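Local coordinates for RagB/SusD domain protein (Flavobacterium johnsoniae, PDB 5J5U) that probably binds chitin or chitin-derived sugars as a SusD-like protein encoded in a chitin utilization locus, at residues V103-D117 / W181-R195. Sequence-based numbering, arbitrary orientation.
Sequences VAKIMKVMVAQRLTD and WKKLANTMRLRLAMR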
loop_
_atom_site.group_PDB
_atom_site.type_symbol
_atom_site.label_atom_id
_atom_site.label_comp_id
_atom_site.label_asym_id
_atom_site.label_seq_id
_atom_site.Cartn_x
_atom_site.Cartn_y
_atom_site.Cartn_z
ATOM N N VAL A 103 -14.703 15.802 -0.766
ATOM C CA VAL A 103 -13.314 15.497 -0.436
ATOM C C VAL A 103 -13.260 14.583 0.802
ATOM O O VAL A 103 -12.640 13.511 0.781
ATOM C CB VAL A 103 -12.492 16.795 -0.210
ATOM C CG1 VAL A 103 -11.207 16.500 0.535
ATOM C CG2 VAL A 103 -12.181 17.468 -1.548
ATOM N N ALA A 104 -13.954 14.994 1.856
ATOM C CA ALA A 104 -14.038 14.203 3.051
ATOM C C ALA A 104 -14.502 12.789 2.723
ATOM O O ALA A 104 -13.934 11.826 3.230
ATOM C CB ALA A 104 -14.965 14.853 4.048
ATOM N N LYS A 105 -15.504 12.655 1.860
ATOM C CA LYS A 105 -16.026 11.317 1.537
ATOM C C LYS A 105 -14.952 10.465 0.854
ATOM O O LYS A 105 -14.787 9.269 1.183
ATOM C CB LYS A 105 -17.284 11.403 0.661
ATOM C CG LYS A 105 -18.579 11.467 1.479
ATOM C CD LYS A 105 -19.818 11.611 0.607
ATOM C CE LYS A 105 -19.670 12.780 -0.347
ATOM N NZ LYS A 105 -20.927 13.093 -1.052
ATOM N N ILE A 106 -14.203 11.091 -0.064
ATOM C CA ILE A 106 -13.087 10.415 -0.718
ATOM C C ILE A 106 -12.074 10.025 0.361
ATOM O O ILE A 106 -11.629 8.875 0.418
ATOM C CB ILE A 106 -12.443 11.299 -1.813
ATOM C CG1 ILE A 106 -13.456 11.566 -2.921
ATOM C CG2 ILE A 106 -11.261 10.616 -2.455
ATOM C CD1 ILE A 106 -12.996 12.584 -3.909
ATOM N N MET A 107 -11.782 10.964 1.264
ATOM C CA MET A 107 -10.871 10.662 2.352
ATOM C C MET A 107 -11.373 9.416 3.071
ATOM O O MET A 107 -10.586 8.503 3.345
ATOM C CB MET A 107 -10.755 11.829 3.340
ATOM C CG MET A 107 -9.899 12.977 2.863
ATOM S SD MET A 107 -8.168 12.559 2.619
ATOM C CE MET A 107 -7.619 12.140 4.265
ATOM N N LYS A 108 -12.685 9.362 3.323
ATOM C CA LYS A 108 -13.207 8.331 4.204
ATOM C C LYS A 108 -12.986 6.968 3.577
ATOM O O LYS A 108 -12.736 5.988 4.292
ATOM C CB LYS A 108 -14.679 8.552 4.531
ATOM C CG LYS A 108 -15.315 7.357 5.242
ATOM C CD LYS A 108 -16.302 7.776 6.316
ATOM C CE LYS A 108 -17.707 7.897 5.781
ATOM N NZ LYS A 108 -18.107 6.755 4.926
ATOM N N VAL A 109 -12.992 6.917 2.243
ATOM C CA VAL A 109 -12.761 5.634 1.587
ATOM C C VAL A 109 -11.293 5.235 1.801
ATOM O O VAL A 109 -11.004 4.117 2.209
ATOM C CB VAL A 109 -13.137 5.676 0.083
ATOM C CG1 VAL A 109 -12.766 4.364 -0.601
ATOM C CG2 VAL A 109 -14.639 5.962 -0.083
ATOM N N MET A 110 -10.376 6.169 1.587
ATOM C CA MET A 110 -8.958 5.886 1.743
ATOM C C MET A 110 -8.620 5.438 3.165
ATOM O O MET A 110 -7.879 4.467 3.361
ATOM C CB MET A 110 -8.138 7.122 1.376
ATOM C CG MET A 110 -8.184 7.462 -0.108
ATOM S SD MET A 110 -7.360 9.029 -0.505
ATOM C CE MET A 110 -5.645 8.531 -0.445
ATOM N N VAL A 111 -9.185 6.127 4.150
ATOM C CA VAL A 111 -9.037 5.719 5.538
ATOM C C VAL A 111 -9.536 4.269 5.740
ATOM O O VAL A 111 -8.814 3.448 6.299
ATOM C CB VAL A 111 -9.810 6.689 6.516
ATOM C CG1 VAL A 111 -9.935 6.104 7.935
ATOM C CG2 VAL A 111 -9.194 8.115 6.549
ATOM N N ALA A 112 -10.732 3.944 5.248
ATOM C CA ALA A 112 -11.386 2.675 5.633
ATOM C C ALA A 112 -10.922 1.474 4.800
ATOM O O ALA A 112 -10.933 0.325 5.262
ATOM C CB ALA A 112 -12.899 2.816 5.528
ATOM N N GLN A 113 -10.535 1.761 3.557
ATOM C CA GLN A 113 -10.060 0.749 2.623
ATOM C C GLN A 113 -8.879 -0.077 3.173
ATOM O O GLN A 113 -8.855 -1.303 3.035
ATOM C CB GLN A 113 -9.676 1.413 1.293
ATOM C CG GLN A 113 -8.979 0.500 0.319
ATOM C CD GLN A 113 -7.484 0.789 0.226
ATOM O OE1 GLN A 113 -7.076 1.918 -0.103
ATOM N NE2 GLN A 113 -6.651 -0.236 0.511
ATOM N N ARG A 114 -7.889 0.588 3.746
ATOM C CA ARG A 114 -6.792 -0.150 4.355
ATOM C C ARG A 114 -7.375 -1.077 5.449
ATOM O O ARG A 114 -7.084 -2.295 5.486
ATOM C CB ARG A 114 -5.732 0.819 4.915
ATOM C CG ARG A 114 -5.018 1.687 3.813
ATOM C CD ARG A 114 -4.519 3.030 4.334
ATOM N NE ARG A 114 -5.406 3.557 5.369
ATOM C CZ ARG A 114 -5.030 4.321 6.389
ATOM N NH1 ARG A 114 -3.771 4.706 6.513
ATOM N NH2 ARG A 114 -5.930 4.700 7.293
ATOM N N LEU A 115 -8.275 -0.517 6.261
ATOM C CA LEU A 115 -8.847 -1.218 7.400
ATOM C C LEU A 115 -9.496 -2.555 7.007
ATOM O O LEU A 115 -9.079 -3.619 7.493
ATOM C CB LEU A 115 -9.860 -0.317 8.120
ATOM C CG LEU A 115 -10.308 -0.740 9.524
ATOM C CD1 LEU A 115 -9.127 -0.854 10.463
ATOM C CD2 LEU A 115 -11.277 0.276 10.071
ATOM N N THR A 116 -10.476 -2.506 6.105
ATOM C CA THR A 116 -11.200 -3.719 5.723
ATOM C C THR A 116 -10.201 -4.656 5.035
ATOM O O THR A 116 -10.161 -5.872 5.318
ATOM C CB THR A 116 -12.460 -3.404 4.840
ATOM O OG1 THR A 116 -13.145 -4.610 4.487
ATOM C CG2 THR A 116 -12.119 -2.560 3.575
ATOM N N ASP A 117 -9.304 -4.080 4.230
ATOM C CA ASP A 117 -8.394 -4.925 3.465
ATOM C C ASP A 117 -7.496 -5.736 4.414
ATOM O O ASP A 117 -7.071 -6.858 4.083
ATOM C CB ASP A 117 -7.565 -4.094 2.514
ATOM C CG ASP A 117 -8.307 -3.771 1.232
ATOM O OD1 ASP A 117 -9.442 -4.276 1.064
ATOM O OD2 ASP A 117 -7.738 -3.021 0.394
ATOM N N TRP A 181 -8.714 16.072 -7.087
ATOM C CA TRP A 181 -9.547 15.236 -6.251
ATOM C C TRP A 181 -10.438 14.317 -7.091
ATOM O O TRP A 181 -10.673 13.157 -6.722
ATOM C CB TRP A 181 -10.378 16.091 -5.296
ATOM C CG TRP A 181 -9.597 16.459 -4.076
ATOM C CD1 TRP A 181 -8.988 17.652 -3.817
ATOM C CD2 TRP A 181 -9.280 15.599 -2.977
ATOM N NE1 TRP A 181 -8.339 17.600 -2.610
ATOM C CE2 TRP A 181 -8.498 16.349 -2.074
ATOM C CE3 TRP A 181 -9.583 14.273 -2.667
ATOM C CZ2 TRP A 181 -8.020 15.816 -0.877
ATOM C CZ3 TRP A 181 -9.117 13.744 -1.473
ATOM C CH2 TRP A 181 -8.346 14.512 -0.590
ATOM N N LYS A 182 -10.898 14.810 -8.238
ATOM C CA LYS A 182 -11.690 13.970 -9.140
ATOM C C LYS A 182 -10.907 12.737 -9.573
ATOM O O LYS A 182 -11.360 11.595 -9.394
ATOM C CB LYS A 182 -12.143 14.766 -10.363
ATOM C CG LYS A 182 -13.213 15.799 -10.038
ATOM C CD LYS A 182 -13.640 16.607 -11.254
ATOM C CE LYS A 182 -14.972 17.303 -10.978
ATOM N NZ LYS A 182 -16.148 16.641 -11.646
ATOM N N LYS A 183 -9.712 12.964 -10.111
ATOM C CA LYS A 183 -8.889 11.861 -10.607
ATOM C C LYS A 183 -8.411 10.932 -9.486
ATOM O O LYS A 183 -8.273 9.725 -9.712
ATOM C CB LYS A 183 -7.697 12.407 -11.381
ATOM C CG LYS A 183 -8.108 13.361 -12.496
ATOM C CD LYS A 183 -6.917 13.806 -13.317
ATOM C CE LYS A 183 -6.406 15.147 -12.808
ATOM N NZ LYS A 183 -5.189 15.558 -13.555
ATOM N N LEU A 184 -8.191 11.475 -8.284
ATOM C CA LEU A 184 -7.849 10.631 -7.128
ATOM C C LEU A 184 -9.006 9.696 -6.806
ATOM O O LEU A 184 -8.799 8.509 -6.517
ATOM C CB LEU A 184 -7.510 11.463 -5.885
ATOM C CG LEU A 184 -7.407 10.614 -4.607
ATOM C CD1 LEU A 184 -6.197 9.714 -4.636
ATOM C CD2 LEU A 184 -7.406 11.467 -3.347
ATOM N N ALA A 185 -10.219 10.244 -6.882
ATOM C CA ALA A 185 -11.425 9.468 -6.662
ATOM C C ALA A 185 -11.518 8.321 -7.660
ATOM O O ALA A 185 -11.780 7.173 -7.285
ATOM C CB ALA A 185 -12.649 10.365 -6.765
ATOM N N ASN A 186 -11.248 8.614 -8.928
ATOM C CA ASN A 186 -11.332 7.574 -9.957
ATOM C C ASN A 186 -10.212 6.515 -9.899
ATOM O O ASN A 186 -10.418 5.354 -10.267
ATOM C CB ASN A 186 -11.347 8.219 -11.340
ATOM C CG ASN A 186 -12.638 8.958 -11.617
ATOM O OD1 ASN A 186 -13.725 8.496 -11.249
ATOM N ND2 ASN A 186 -12.526 10.127 -12.236
ATOM N N THR A 187 -9.021 6.930 -9.480
ATOM C CA THR A 187 -7.899 6.009 -9.364
ATOM C C THR A 187 -8.145 5.053 -8.192
ATOM O O THR A 187 -7.954 3.835 -8.329
ATOM C CB THR A 187 -6.567 6.768 -9.200
ATOM O OG1 THR A 187 -6.451 7.735 -10.249
ATOM C CG2 THR A 187 -5.378 5.812 -9.275
ATOM N N MET A 188 -8.602 5.598 -7.060
ATOM C CA MET A 188 -9.038 4.757 -5.941
ATOM C C MET A 188 -10.114 3.773 -6.399
ATOM O O MET A 188 -10.081 2.586 -6.043
ATOM C CB MET A 188 -9.555 5.614 -4.775
ATOM C CG MET A 188 -8.438 6.217 -3.906
ATOM S SD MET A 188 -7.444 4.914 -3.118
ATOM C CE MET A 188 -8.635 4.182 -1.993
ATOM N N ARG A 189 -11.064 4.274 -7.194
ATOM C CA ARG A 189 -12.151 3.433 -7.708
ATOM C C ARG A 189 -11.604 2.258 -8.501
ATOM O O ARG A 189 -12.051 1.116 -8.328
ATOM C CB ARG A 189 -13.097 4.258 -8.570
ATOM C CG ARG A 189 -14.246 3.473 -9.179
ATOM C CD ARG A 189 -15.309 4.458 -9.623
ATOM N NE ARG A 189 -16.510 3.824 -10.145
ATOM C CZ ARG A 189 -17.591 4.501 -10.510
ATOM N NH1 ARG A 189 -17.604 5.824 -10.403
ATOM N NH2 ARG A 189 -18.661 3.862 -10.963
ATOM N N LEU A 190 -10.613 2.532 -9.345
ATOM C CA LEU A 190 -9.958 1.474 -10.127
ATOM C C LEU A 190 -9.181 0.459 -9.254
ATOM O O LEU A 190 -9.123 -0.740 -9.558
ATOM C CB LEU A 190 -9.016 2.112 -11.162
ATOM C CG LEU A 190 -8.236 1.199 -12.098
ATOM C CD1 LEU A 190 -9.166 0.400 -12.972
ATOM C CD2 LEU A 190 -7.275 2.026 -12.941
ATOM N N ARG A 191 -8.524 0.964 -8.213
ATOM C CA ARG A 191 -7.812 0.109 -7.271
ATOM C C ARG A 191 -8.798 -0.872 -6.610
ATOM O O ARG A 191 -8.541 -2.078 -6.498
ATOM C CB ARG A 191 -7.087 0.967 -6.218
ATOM C CG ARG A 191 -6.538 0.176 -5.046
ATOM C CD ARG A 191 -6.125 1.067 -3.890
ATOM N NE ARG A 191 -4.827 1.683 -4.118
ATOM C CZ ARG A 191 -4.169 2.369 -3.200
ATOM N NH1 ARG A 191 -4.703 2.516 -1.988
ATOM N NH2 ARG A 191 -2.976 2.887 -3.491
ATOM N N LEU A 192 -9.934 -0.342 -6.171
ATOM C CA LEU A 192 -10.968 -1.178 -5.554
ATOM C C LEU A 192 -11.567 -2.142 -6.599
ATOM O O LEU A 192 -11.847 -3.308 -6.297
ATOM C CB LEU A 192 -12.036 -0.293 -4.907
ATOM C CG LEU A 192 -11.436 0.585 -3.799
ATOM C CD1 LEU A 192 -12.334 1.716 -3.407
ATOM C CD2 LEU A 192 -11.080 -0.227 -2.572
ATOM N N ALA A 193 -11.744 -1.665 -7.830
ATOM C CA ALA A 193 -12.299 -2.508 -8.872
ATOM C C ALA A 193 -11.415 -3.697 -9.123
ATOM O O ALA A 193 -11.893 -4.828 -9.183
ATOM C CB ALA A 193 -12.490 -1.727 -10.172
ATOM N N MET A 194 -10.114 -3.457 -9.266
ATOM C CA MET A 194 -9.209 -4.577 -9.511
ATOM C C MET A 194 -9.164 -5.489 -8.295
ATOM O O MET A 194 -9.045 -6.714 -8.436
ATOM C CB MET A 194 -7.811 -4.088 -9.890
ATOM C CG MET A 194 -7.781 -3.375 -11.261
ATOM S SD MET A 194 -8.565 -4.258 -12.653
ATOM C CE MET A 194 -10.197 -3.633 -12.566
ATOM N N ARG A 195 -9.309 -4.915 -7.102
ATOM C CA ARG A 195 -9.160 -5.761 -5.922
ATOM C C ARG A 195 -10.275 -6.831 -5.851
ATOM O O ARG A 195 -10.062 -7.896 -5.288
ATOM C CB ARG A 195 -9.115 -4.920 -4.641
ATOM C CG ARG A 195 -8.580 -5.708 -3.449
ATOM C CD ARG A 195 -7.674 -4.841 -2.588
ATOM N NE ARG A 195 -6.456 -4.451 -3.294
ATOM C CZ ARG A 195 -5.793 -3.333 -3.043
ATOM N NH1 ARG A 195 -6.231 -2.520 -2.092
ATOM N NH2 ARG A 195 -4.692 -3.029 -3.728
#
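D117 OD2 takes two N-H groups from opposite faces of its carboxylate. R195 NH1 forms a salt bridge to it nearly in line with the C-O bond (NH1 to OD2 2.9 Å), while Q113 NE2, one helical turn earlier, reaches OD2 from above the carboxylate plane at 3.0 Å. The other carboxylate oxygen, D117 OD1, bonds to Y147 OH, and E417 receives both R195 NH1 and Q113 NE2, so the two neighbouring donors share acidic partners. With CG anti to the backbone N (chi1 171°) and a bend at chi2, Q113 fits as a knob among M188, R191, L192 and R195. Its OE1 accepts from R191 NH1 at 3.1 Å, lying in the guanidinium plane, the amide and guanidinium planes being 86° apart; R191 NE is held by E339. These buried charges give way to apolar packing toward the helix starts. M188 CE lies against M110 CG, and M110 SD meets L184 CD2 tip to tip at 3.7 Å. I106 splits its branches, CD1 resting on A185 CB (3.6 Å) and CG2 at the edge of the W181 ring. V103 CG1 sits over a face of that indole in a CH-pi contact, 3.6 Å from the six-membered ring centroid, and M107 SD makes a Met-aromatic contact at the ring edge; W181 NE1 is tied to D171. Segments 103-117 and 181-195 run in the same general direction, axes 31° apart, while helix 143-160 touches both, Y147 and F151 lying on L192 and S157 on K105, consistent with the TPR-like helical scaffold of SusD-family glycan-binding proteins.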